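Local coordinates for putative iron binding protein (Bordetella pertussis Tohama I, PDB 1Y9U) that probably binds ferric iron in the periplasm as the solute-binding component of an iron uptake system, holding the metal through tyrosine side chains, at residues A[138-142]-A[143-147]; A[146-149]-A[150-154]; A[62-65]-A[66-70]. One frame throughout, in Å; residues are numbered along the deposited sequence.

Along the chain contact 3 comes first, where strand 58-62 runs out and helix 64-72 begins. Contact 1 follows at the start of helix 142-155, and contact 2 lies on the next turns, sharing Ala146 and Leu147 with it. The centres of contacts 1 and 2 are about 10 Å apart; that of contact 3 is about 15 Å from contact 1 and 16 Å from contact 2. Helix 303-318 packs against all three. Contacts 1 and 3 are capped helix starts that touch at Pro142 and Asp63: one holds the iron-site residue Tyr143, and the other brings Asp63 to about 6 Å from it, side chain to side chain. Contact 2 continues helix 142-155 with mostly buried side chains.

Contact 1 (A[138-142]-A[143-147]); sequences SGQHP and YNTAL
His141 and Tyr143 meet as an aromatic pair at the helix start, the imidazole edge turned to the phenol face with ring planes at 60° and centroids 4.3 Å apart. His141 CE1 sits over the centre of the Tyr143 ring. With CG anti to the backbone N (chi1 -171°), the His141 side chain runs beside that of Tyr143, both pointing the same way. From the N-cap position the same torsion lets His141 ND1 accept the N-H of Tyr143 at 2.9 Å (N to ND1), nearly straight at 170° though tilted from the imidazole plane.

Among the other hydrogen bonds, Asn144 ND2 reaches back to Ser138 O at 2.8 Å, arriving from above the carbonyl plane; His141 N comes to the same oxygen from the opposite face, closing the type I turn 138-141. Thr145 N then bonds His141 O at 3.0 Å, the first regular turn of the helix. Of van der Waals contacts, the Thr145 CG2 methyl lies 3.5 Å from Gly139 O, a buried oxygen with no polar partner in the model.

Tyr143 is a ligand of ferric iron in this protein, and in this iron-free chain its OH bonds to that of Tyr200. The loop leads from strand 134-135 into helix 142-155, with helix 303-318 alongside supplying Arg309 to Thr145 OG1 and Pro142 O.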
# COMPACT_ATOMS: atom_id res chain seq x y z
N SER A 138 -14.00 -6.62 5.39
CA SER A 138 -13.84 -6.70 6.85
C SER A 138 -13.04 -5.55 7.41
O SER A 138 -11.96 -5.20 6.91
CB SER A 138 -13.12 -8.00 7.21
OG SER A 138 -12.73 -8.01 8.55
N GLY A 139 -13.54 -4.96 8.49
CA GLY A 139 -12.81 -3.93 9.19
C GLY A 139 -11.49 -4.35 9.80
O GLY A 139 -10.66 -3.50 10.09
N GLN A 140 -11.30 -5.65 9.98
CA GLN A 140 -10.04 -6.18 10.50
C GLN A 140 -8.99 -6.45 9.42
O GLN A 140 -7.83 -6.75 9.74
CB GLN A 140 -10.29 -7.46 11.32
CG GLN A 140 -11.02 -7.22 12.64
CD GLN A 140 -10.24 -6.37 13.65
OE1 GLN A 140 -9.05 -6.09 13.47
NE2 GLN A 140 -10.92 -5.95 14.70
N HIS A 141 -9.35 -6.30 8.15
CA HIS A 141 -8.35 -6.49 7.13
C HIS A 141 -7.27 -5.42 7.28
O HIS A 141 -7.60 -4.28 7.56
CB HIS A 141 -8.95 -6.42 5.74
CG HIS A 141 -7.97 -6.83 4.68
ND1 HIS A 141 -7.06 -5.94 4.14
CD2 HIS A 141 -7.68 -8.03 4.15
CE1 HIS A 141 -6.30 -6.58 3.27
NE2 HIS A 141 -6.65 -7.86 3.27
N PRO A 142 -6.00 -5.76 7.11
CA PRO A 142 -4.94 -4.75 7.17
C PRO A 142 -5.16 -3.45 6.39
O PRO A 142 -4.72 -2.40 6.83
CB PRO A 142 -3.72 -5.50 6.66
CG PRO A 142 -3.95 -6.88 7.13
CD PRO A 142 -5.43 -7.12 6.98
N TYR A 143 -5.83 -3.51 5.23
CA TYR A 143 -6.08 -2.28 4.50
C TYR A 143 -6.91 -1.31 5.32
O TYR A 143 -6.73 -0.09 5.28
CB TYR A 143 -6.84 -2.57 3.21
CG TYR A 143 -6.16 -3.41 2.17
CD1 TYR A 143 -6.91 -4.01 1.16
CD2 TYR A 143 -4.79 -3.59 2.15
CE1 TYR A 143 -6.31 -4.77 0.17
CE2 TYR A 143 -4.19 -4.35 1.17
CZ TYR A 143 -4.96 -4.94 0.19
OH TYR A 143 -4.33 -5.68 -0.78
N ASN A 144 -7.89 -1.86 6.03
CA ASN A 144 -8.78 -1.06 6.84
C ASN A 144 -8.17 -0.68 8.18
O ASN A 144 -8.33 0.46 8.61
CB ASN A 144 -10.12 -1.76 7.04
CG ASN A 144 -11.01 -1.69 5.80
OD1 ASN A 144 -10.91 -0.77 5.00
ND2 ASN A 144 -11.86 -2.71 5.63
N THR A 145 -7.46 -1.59 8.85
CA THR A 145 -6.87 -1.20 10.13
C THR A 145 -5.82 -0.13 9.97
O THR A 145 -5.67 0.69 10.85
CB THR A 145 -6.29 -2.36 10.92
OG1 THR A 145 -5.25 -2.99 10.16
CG2 THR A 145 -7.34 -3.44 11.21
N ALA A 146 -5.11 -0.11 8.85
CA ALA A 146 -4.16 0.96 8.62
C ALA A 146 -4.85 2.31 8.48
O ALA A 146 -4.35 3.32 8.97
CB ALA A 146 -3.32 0.67 7.38
N LEU A 147 -6.00 2.35 7.79
CA LEU A 147 -6.74 3.61 7.60
C LEU A 147 -7.27 4.10 8.95
O LEU A 147 -7.19 5.27 9.27
CB LEU A 147 -7.90 3.41 6.59
CG LEU A 147 -8.85 4.60 6.41
CD1 LEU A 147 -8.13 5.80 5.87
CD2 LEU A 147 -10.04 4.22 5.51

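Contact 2 (A[146-149]-A[150-154]); sequences ALVA and AMIAH
Val148 and Ile152, one turn apart on the same flank of the helix, bring their branches together loosely, Val148 CG1 standing 4.5 Å from Ile152 CD1. What Ile152 presses on more closely is the backbone of the turn before: its CG1 lies 3.4 Å from Val148 O. That position follows from chi1 of -62°, which sets CG1 beside its own backbone N and therefore back toward the preceding turn.

Met151 behaves differently. Its CB rests 3.5 Å from Val148 O, but CG lies anti to the backbone N (chi1 -170°) and the thioether leads off from segment 146-149 toward Thr160 and Trp163 of helix 157-170. Leu147, four residues earlier, also turns outward, and packs on Phe227 and His236.

The frame for all this is an ordinary alpha-helix, part of helix 142-155, with i to i+4 bonds in unbroken succession: the N-H groups of residues 150 to 153 bond the carbonyls four back, the shortest from Met151 N to Leu147 O at 2.9 Å.

The alanines touch backbone and neighbouring parts of the fold. Ala150 CB lies 3.6 Å from Leu147 O and meets His236 beyond the helix, while Ala146 faces Ile305 and Arg309 of helix 303-318. On that neighbouring helix Ala312 receives Val148, and Tyr308 meets Ile152.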
# COMPACT_ATOMS: atom_id res chain seq x y z
N ALA A 146 -5.11 -0.11 8.85
CA ALA A 146 -4.16 0.96 8.62
C ALA A 146 -4.85 2.31 8.48
O ALA A 146 -4.35 3.32 8.97
CB ALA A 146 -3.32 0.67 7.38
N LEU A 147 -6.00 2.35 7.79
CA LEU A 147 -6.74 3.61 7.60
C LEU A 147 -7.27 4.10 8.95
O LEU A 147 -7.19 5.27 9.27
CB LEU A 147 -7.90 3.41 6.59
CG LEU A 147 -8.85 4.60 6.41
CD1 LEU A 147 -8.13 5.80 5.87
CD2 LEU A 147 -10.04 4.22 5.51
N VAL A 148 -7.80 3.16 9.74
CA VAL A 148 -8.29 3.47 11.09
C VAL A 148 -7.16 3.99 11.97
O VAL A 148 -7.35 4.95 12.71
CB VAL A 148 -9.00 2.24 11.72
CG1 VAL A 148 -9.43 2.50 13.18
CG2 VAL A 148 -10.22 1.89 10.86
N ALA A 149 -5.99 3.39 11.88
CA ALA A 149 -4.83 3.85 12.66
C ALA A 149 -4.44 5.27 12.29
O ALA A 149 -4.17 6.10 13.16
CB ALA A 149 -3.65 2.89 12.49
N ALA A 150 -4.44 5.58 11.00
CA ALA A 150 -4.13 6.94 10.57
C ALA A 150 -5.20 7.91 11.07
O ALA A 150 -4.91 9.05 11.45
CB ALA A 150 -4.03 7.00 9.06
N MET A 151 -6.46 7.48 11.08
CA MET A 151 -7.54 8.32 11.57
C MET A 151 -7.37 8.62 13.07
O MET A 151 -7.62 9.73 13.50
CB MET A 151 -8.92 7.69 11.30
CG MET A 151 -10.08 8.65 11.58
SD MET A 151 -11.68 7.95 11.08
CE MET A 151 -11.61 8.13 9.30
N ILE A 152 -6.94 7.65 13.86
CA ILE A 152 -6.66 7.92 15.29
C ILE A 152 -5.55 8.96 15.39
O ILE A 152 -5.63 9.91 16.16
CB ILE A 152 -6.29 6.65 16.06
CG1 ILE A 152 -7.45 5.64 16.03
CG2 ILE A 152 -5.90 6.98 17.50
CD1 ILE A 152 -7.11 4.29 16.53
N ALA A 153 -4.49 8.78 14.60
CA ALA A 153 -3.36 9.71 14.63
C ALA A 153 -3.78 11.14 14.33
O ALA A 153 -3.30 12.09 14.96
CB ALA A 153 -2.29 9.26 13.65
N HIS A 154 -4.68 11.31 13.38
CA HIS A 154 -5.14 12.63 12.96
C HIS A 154 -6.18 13.22 13.90
O HIS A 154 -6.08 14.38 14.32
CB HIS A 154 -5.77 12.55 11.57
CG HIS A 154 -4.77 12.56 10.46
ND1 HIS A 154 -4.68 11.57 9.51
CD2 HIS A 154 -3.82 13.48 10.14
CE1 HIS A 154 -3.70 11.88 8.67
NE2 HIS A 154 -3.18 13.03 9.02

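Contact 3 (A[62-65]-A[66-70]); sequences VDIG and NLIDL
Gly65, Asn66 and Ile64 make the most extensive contact where segment 62-65 passes into segment 66-70, at the first turn of helix 64-72. Gly65 is engaged wholly through its backbone. Its N donates to Asp63 OD1 at 2.8 Å, the N-cap bond, made with the carboxylate lone pair that points away from the other oxygen. Asp63 puts its carboxylate there by setting CG anti to its own N (chi1 -161°). At the other end of the glycine, Gly65 O takes the N-H of Asp69 at 2.9 Å; the Asp69 carboxylate lies close to that same oxygen without bonding to it, both being acceptors.

Asn66 CB lies 3.4 Å from Val62 O, at the end of strand 58-62, and its side chain touches Thr61 of that strand, so the residue bridges the last strand residues and the helix. Just after it, Leu67 N bonds Asp63 O at 3.2 Å, in the plane of that carbonyl.

Ile64 supplies the apolar part. It runs side by side with Ile68, one turn on, both pointing the same way, and Ile64 CD1 comes 3.8 Å from Ile68 CG1. Their backbones are joined by a bond from Ile68 N to Ile64 O of 2.9 Å, almost straight at 171°. Outside the two segments Ile64 meets Ile239 of strand 237-245, Trp99 and Ile305, while Ile68 lies against Ala303.

The acid at the cap serves two partners: Asp63 OD1 caps the first turn by accepting from Gly65 N, and OD2 forms a salt bridge with Arg309 of helix 303-318. Both the helix N-terminus and the arginine would be expected to favour a charged carboxylate, tying this helix start to helix 303-318 by charge.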
# COMPACT_ATOMS: atom_id res chain seq x y z
N VAL A 62 5.44 -5.71 1.77
CA VAL A 62 4.31 -4.80 1.66
C VAL A 62 3.76 -4.56 3.06
O VAL A 62 3.79 -5.47 3.89
CB VAL A 62 3.25 -5.40 0.72
CG1 VAL A 62 2.05 -4.49 0.56
CG2 VAL A 62 3.87 -5.72 -0.64
N ASP A 63 3.27 -3.34 3.29
CA ASP A 63 2.68 -2.84 4.53
C ASP A 63 3.73 -2.27 5.46
O ASP A 63 4.67 -2.96 5.82
CB ASP A 63 1.84 -3.90 5.24
CG ASP A 63 0.89 -3.30 6.22
OD1 ASP A 63 1.31 -2.69 7.21
OD2 ASP A 63 -0.34 -3.38 6.09
N ILE A 64 3.57 -1.01 5.86
CA ILE A 64 4.47 -0.36 6.80
C ILE A 64 4.65 -1.16 8.08
O ILE A 64 5.75 -1.24 8.61
CB ILE A 64 4.04 1.10 7.09
CG1 ILE A 64 5.03 1.82 8.01
CG2 ILE A 64 2.64 1.15 7.73
CD1 ILE A 64 6.47 1.92 7.47
N GLY A 65 3.58 -1.78 8.58
CA GLY A 65 3.69 -2.62 9.76
C GLY A 65 4.68 -3.75 9.61
O GLY A 65 5.46 -4.02 10.53
N ASN A 66 4.66 -4.41 8.46
CA ASN A 66 5.60 -5.49 8.19
C ASN A 66 7.04 -4.99 8.13
O ASN A 66 7.97 -5.66 8.58
CB ASN A 66 5.25 -6.23 6.90
CG ASN A 66 4.03 -7.11 7.04
OD1 ASN A 66 3.26 -7.27 6.10
ND2 ASN A 66 3.85 -7.71 8.21
N LEU A 67 7.23 -3.81 7.54
CA LEU A 67 8.56 -3.21 7.46
C LEU A 67 9.11 -2.84 8.82
O LEU A 67 10.25 -3.13 9.14
CB LEU A 67 8.51 -1.96 6.60
CG LEU A 67 8.67 -2.17 5.12
CD1 LEU A 67 8.42 -0.82 4.46
CD2 LEU A 67 10.04 -2.72 4.74
N ILE A 68 8.28 -2.19 9.64
CA ILE A 68 8.68 -1.82 10.99
C ILE A 68 8.94 -3.07 11.82
O ILE A 68 9.86 -3.07 12.64
CB ILE A 68 7.61 -0.90 11.63
CG1 ILE A 68 7.51 0.39 10.81
CG2 ILE A 68 7.90 -0.66 13.13
CD1 ILE A 68 7.76 1.68 11.50
N ASP A 69 8.19 -4.13 11.59
CA ASP A 69 8.43 -5.39 12.29
C ASP A 69 9.82 -5.94 11.97
O ASP A 69 10.48 -6.51 12.85
CB ASP A 69 7.36 -6.43 11.95
CG ASP A 69 6.05 -6.19 12.68
OD1 ASP A 69 5.10 -6.97 12.44
OD2 ASP A 69 5.86 -5.25 13.47
N LEU A 70 10.29 -5.78 10.73
CA LEU A 70 11.65 -6.20 10.38
C LEU A 70 12.68 -5.38 11.15
O LEU A 70 13.66 -5.93 11.67
CB LEU A 70 11.92 -6.06 8.88
CG LEU A 70 11.07 -6.91 7.95
CD1 LEU A 70 11.30 -6.51 6.50
CD2 LEU A 70 11.34 -8.39 8.15